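Antitoxin RelF (Mycobacterium tuberculosis, PDB 3G5O) neutralises its partner toxin RelG by binding it and, in complex with that toxin, binds DNA and represses its own promoter. Local coordinates at residues D75-A79 / S80-Y84; T58-W61 / L62-G66. All coordinates share one frame; numbering follows the deposited sequence.

Both contacts are local and lie where a helix gives way to a loop: contact 2 closes helix 49-62, and contact 1 closes the next helix, 67-80, about 22 Å away between centres. Their surroundings differ. Contact 2 is largely buried, with packing from the second copy of the antitoxin and from two toxin chains, and its side-chain chemistry is an amide lying on a tyrosine ring plus leucine packing. Contact 1 is a surface contact, built on a salt bridge and two bound waters, beyond which the chain enters a ladder with a toxin strand. In each, a side chain just past the helix turns back: Gln64 to a carbonyl, Arg82 to a carboxylate.

Contact 1. Residues D75-A79 / S80-Y84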
loop_
_atom_site.group_PDB
_atom_site.type_symbol
_atom_site.label_atom_id
_atom_site.label_comp_id
_atom_site.label_asym_id
_atom_site.label_seq_id
_atom_site.Cartn_x
_atom_site.Cartn_y
_atom_site.Cartn_z
ATOM N N ASP A 75 -2.492 12.820 17.599
ATOM C CA ASP A 75 -1.313 12.828 18.456
ATOM C C ASP A 75 -1.259 14.063 19.390
ATOM O O ASP A 75 -0.852 13.925 20.562
ATOM C CB ASP A 75 -0.024 12.642 17.646
ATOM C CG ASP A 75 0.186 11.156 17.212
ATOM O OD1 ASP A 75 -0.428 10.222 17.826
ATOM O OD2 ASP A 75 0.944 10.924 16.251
ATOM N N ALA A 76 -1.669 15.233 18.885
ATOM C CA ALA A 76 -1.794 16.420 19.742
ATOM C C ALA A 76 -2.879 16.273 20.812
ATOM O O ALA A 76 -2.676 16.715 21.954
ATOM C CB ALA A 76 -1.928 17.763 18.931
ATOM N N ASP A 77 -4.000 15.606 20.478
ATOM C CA ASP A 77 -5.014 15.269 21.502
ATOM C C ASP A 77 -4.404 14.400 22.588
ATOM O O ASP A 77 -4.601 14.662 23.802
ATOM C CB ASP A 77 -6.222 14.526 20.937
ATOM C CG ASP A 77 -7.014 15.344 19.921
ATOM O OD1 ASP A 77 -7.039 16.630 19.974
ATOM O OD2 ASP A 77 -7.637 14.676 19.048
ATOM N N ILE A 78 -3.665 13.366 22.167
ATOM C CA ILE A 78 -3.087 12.486 23.139
ATOM C C ILE A 78 -2.190 13.284 24.094
ATOM O O ILE A 78 -2.280 13.096 25.304
ATOM C CB ILE A 78 -2.300 11.340 22.508
ATOM C CG1 ILE A 78 -3.264 10.335 21.853
ATOM C CG2 ILE A 78 -1.422 10.650 23.583
ATOM C CD1 ILE A 78 -2.570 9.358 20.944
ATOM N N ALA A 79 -1.365 14.171 23.554
ATOM C CA ALA A 79 -0.390 14.923 24.368
ATOM C C ALA A 79 -1.059 15.933 25.311
ATOM O O ALA A 79 -0.454 16.304 26.318
ATOM C CB ALA A 79 0.689 15.634 23.482
ATOM N N SER A 80 -2.288 16.366 24.988
ATOM C CA SER A 80 -3.040 17.297 25.827
ATOM C C SER A 80 -4.080 16.607 26.726
ATOM O O SER A 80 -4.794 17.279 27.426
ATOM C CB SER A 80 -3.790 18.310 24.952
ATOM O OG SER A 80 -2.926 19.323 24.483
ATOM N N GLY A 81 -4.190 15.282 26.663
ATOM C CA GLY A 81 -5.278 14.567 27.347
ATOM C C GLY A 81 -6.683 14.844 26.780
ATOM O O GLY A 81 -7.661 14.703 27.508
ATOM N N ARG A 82 -6.795 15.186 25.486
ATOM C CA ARG A 82 -8.142 15.346 24.874
ATOM C C ARG A 82 -8.614 13.955 24.360
ATOM O O ARG A 82 -8.569 13.672 23.158
ATOM C CB ARG A 82 -8.139 16.367 23.728
ATOM C CG ARG A 82 -7.812 17.813 24.158
ATOM C CD ARG A 82 -8.059 18.804 22.994
ATOM N NE ARG A 82 -7.044 18.643 21.941
ATOM C CZ ARG A 82 -5.944 19.395 21.853
ATOM N NH1 ARG A 82 -5.717 20.352 22.766
ATOM N NH2 ARG A 82 -5.072 19.197 20.871
ATOM N N THR A 83 -8.997 13.098 25.292
ATOM C CA THR A 83 -9.500 11.761 24.989
ATOM C C THR A 83 -10.677 11.482 25.898
ATOM O O THR A 83 -10.866 12.178 26.922
ATOM C CB THR A 83 -8.444 10.664 25.215
ATOM O OG1 THR A 83 -8.095 10.675 26.607
ATOM C CG2 THR A 83 -7.175 10.898 24.361
ATOM N N TYR A 84 -11.466 10.478 25.511
ATOM C CA TYR A 84 -12.730 10.117 26.158
ATOM C C TYR A 84 -12.754 8.611 26.376
ATOM O O TYR A 84 -12.325 7.838 25.494
ATOM C CB TYR A 84 -13.934 10.530 25.265
ATOM C CG TYR A 84 -13.977 12.043 25.076
ATOM C CD1 TYR A 84 -14.736 12.845 25.930
ATOM C CD2 TYR A 84 -13.191 12.655 24.101
ATOM C CE1 TYR A 84 -14.729 14.236 25.787
ATOM C CE2 TYR A 84 -13.196 14.021 23.915
ATOM C CZ TYR A 84 -13.955 14.817 24.766
ATOM O OH TYR A 84 -13.911 16.187 24.602
HETATM O O HOH W 1 -1.335 18.895 22.307
HETATM O O HOH W 2 -5.316 18.128 18.068
#
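The guanidinium of Arg82 has Asp77 OD1 at its edge, in its plane, and Ser80 CB over one face, 3.5 Å above the plane and toward the rim. Carboxylate and guanidinium planes stand 88° apart. The salt bridge from Arg82 NE to Asp77 OD1 is short, 2.8 Å, and nearly straight at 167°, meeting OD1 on its anti side, somewhat out of the carboxylate plane; Arg82 NH2 adds a weak bond to the same OD1. A bend at chi3 (-71°) folds the arginine back over the helix end, and a water joins NH2 to that oxygen. The other carboxylate oxygen, OD2, bonds Thr25 of the toxin chain (Rv2866), which ties the bridge to the interface. The backbone forms a Schellman motif: Gly81 has positive phi, its N donates to Ile78 O at 3.2 Å, and Arg82 N reaches Asp77 O at 2.8 Å. Arg82 centres an inverse gamma turn, after which Thr83 and Tyr84 pair antiparallel with a strand of the toxin chain. A second water spans Ala76 O and Ser80 OG, donating to the carbonyl at 2.6 Å, while Ser80 N makes weak bonds to the carbonyls of Ala76 and Asp77.

Contact 2. Residues T58-W61 / L62-G66; sequences TLYW and LAQPG
Gln64 lays its amide on one face of the Tyr60 ring while bonding the carbonyl of the same tyrosine. Ring and amide planes are 9° apart, and NE2 sits 3.2 Å above the ring, toward its rim; the stack is thus offset. The bond from Gln64 NE2 to Tyr60 O measures 2.9 Å and is almost straight (169°), with the acceptor in the amide plane. A bend at chi2 (-49°) curls the glutamine back to this position. Tyr60 O also accepts from Ala63 N at 3.2 Å; NE2 stands above the carbonyl plane on one face and Ala63 N on the other, so one oxygen at the helix end is gripped twice. Leu62 N keeps the regular helical bond to Thr58 O at 3.0 Å, whereas Ala63 N, besides its bond to Tyr60 O, keeps a weak one to Leu59 O. Gln64 N donates to Trp61 O at 3.1 Å. Leu62 CD1 packs on Thr58 CG2 at 3.8 Å, the two side chains running alongside each other in one direction. One toxin chain (Rv2866) satisfies Tyr60 OH through Asp94, Trp61 NE1 through Ser69 and Pro65 O through Arg92; Ala63 O accepts from Arg68 of the second antitoxin copy. Thr58 OG1 bonds Ser54 O in its own helix and Arg61 N of that same toxin chain. Helix 49-62 ends here, and Gly66 is the N-cap position of helix 67-80, whose Ile67 touches Trp61 and whose Arg68 touches Leu62; Leu59 and Leu62 also pack on their counterparts in the second antitoxin copy.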
loop_
_atom_site.group_PDB
_atom_site.type_symbol
_atom_site.label_atom_id
_atom_site.label_comp_id
_atom_site.label_asym_id
_atom_site.label_seq_id
_atom_site.Cartn_x
_atom_site.Cartn_y
_atom_site.Cartn_z
ATOM N N THR A 58 -1.427 -1.020 5.767
ATOM C CA THR A 58 -0.648 0.177 5.525
ATOM C C THR A 58 -1.061 0.820 4.194
ATOM O O THR A 58 -1.206 2.049 4.093
ATOM C CB THR A 58 0.869 -0.140 5.508
ATOM O OG1 THR A 58 1.224 -0.737 6.756
ATOM C CG2 THR A 58 1.681 1.123 5.305
ATOM N N LEU A 59 -1.194 -0.023 3.176
ATOM C CA LEU A 59 -1.683 0.411 1.860
ATOM C C LEU A 59 -3.036 1.098 1.978
ATOM O O LEU A 59 -3.234 2.201 1.445
ATOM C CB LEU A 59 -1.824 -0.772 0.907
ATOM C CG LEU A 59 -0.569 -1.369 0.283
ATOM C CD1 LEU A 59 -1.044 -2.682 -0.286
ATOM C CD2 LEU A 59 -0.013 -0.462 -0.823
ATOM N N TYR A 60 -3.964 0.475 2.699
ATOM C CA TYR A 60 -5.256 1.112 2.886
ATOM C C TYR A 60 -5.125 2.529 3.491
ATOM O O TYR A 60 -5.652 3.519 2.940
ATOM C CB TYR A 60 -6.185 0.263 3.788
ATOM C CG TYR A 60 -7.456 1.056 4.057
ATOM C CD1 TYR A 60 -8.513 1.044 3.140
ATOM C CD2 TYR A 60 -7.578 1.843 5.195
ATOM C CE1 TYR A 60 -9.674 1.817 3.357
ATOM C CE2 TYR A 60 -8.716 2.592 5.424
ATOM C CZ TYR A 60 -9.755 2.583 4.497
ATOM O OH TYR A 60 -10.878 3.344 4.740
ATOM N N TRP A 61 -4.458 2.599 4.646
ATOM C CA TRP A 61 -4.454 3.850 5.419
ATOM C C TRP A 61 -3.722 4.995 4.732
ATOM O O TRP A 61 -4.205 6.157 4.781
ATOM C CB TRP A 61 -3.940 3.652 6.836
ATOM C CG TRP A 61 -5.010 3.064 7.719
ATOM C CD1 TRP A 61 -5.072 1.789 8.212
ATOM C CD2 TRP A 61 -6.172 3.748 8.207
ATOM N NE1 TRP A 61 -6.198 1.641 8.997
ATOM C CE2 TRP A 61 -6.899 2.823 9.003
ATOM C CE3 TRP A 61 -6.679 5.039 8.025
ATOM C CZ2 TRP A 61 -8.107 3.152 9.633
ATOM C CZ3 TRP A 61 -7.895 5.384 8.666
ATOM C CH2 TRP A 61 -8.590 4.431 9.450
ATOM N N LEU A 62 -2.597 4.668 4.063
ATOM C CA LEU A 62 -1.833 5.713 3.328
ATOM C C LEU A 62 -2.635 6.354 2.196
ATOM O O LEU A 62 -2.328 7.472 1.782
ATOM C CB LEU A 62 -0.493 5.148 2.766
ATOM C CG LEU A 62 0.572 4.849 3.832
ATOM C CD1 LEU A 62 1.808 4.256 3.206
ATOM C CD2 LEU A 62 0.945 6.117 4.583
ATOM N N ALA A 63 -3.644 5.629 1.693
ATOM C CA ALA A 63 -4.524 6.113 0.608
ATOM C C ALA A 63 -5.702 6.990 1.072
ATOM O O ALA A 63 -6.477 7.474 0.225
ATOM C CB ALA A 63 -5.054 4.917 -0.229
ATOM N N GLN A 64 -5.862 7.173 2.398
ATOM C CA GLN A 64 -6.999 7.949 2.895
ATOM C C GLN A 64 -6.720 9.476 2.935
ATOM O O GLN A 64 -5.609 9.906 3.237
ATOM C CB GLN A 64 -7.467 7.428 4.258
ATOM C CG GLN A 64 -7.792 5.946 4.222
ATOM C CD GLN A 64 -8.715 5.569 3.047
ATOM O OE1 GLN A 64 -9.779 6.160 2.886
ATOM N NE2 GLN A 64 -8.311 4.568 2.246
ATOM N N PRO A 65 -7.731 10.291 2.602
ATOM C CA PRO A 65 -7.501 11.742 2.531
ATOM C C PRO A 65 -7.179 12.317 3.902
ATOM O O PRO A 65 -7.822 11.917 4.900
ATOM C CB PRO A 65 -8.848 12.327 2.030
ATOM C CG PRO A 65 -9.878 11.257 2.201
ATOM C CD PRO A 65 -9.136 9.891 2.319
ATOM N N GLY A 66 -6.179 13.197 3.963
ATOM C CA GLY A 66 -5.807 13.882 5.199
ATOM C C GLY A 66 -5.306 12.919 6.266
ATOM O O GLY A 66 -5.400 13.232 7.475
#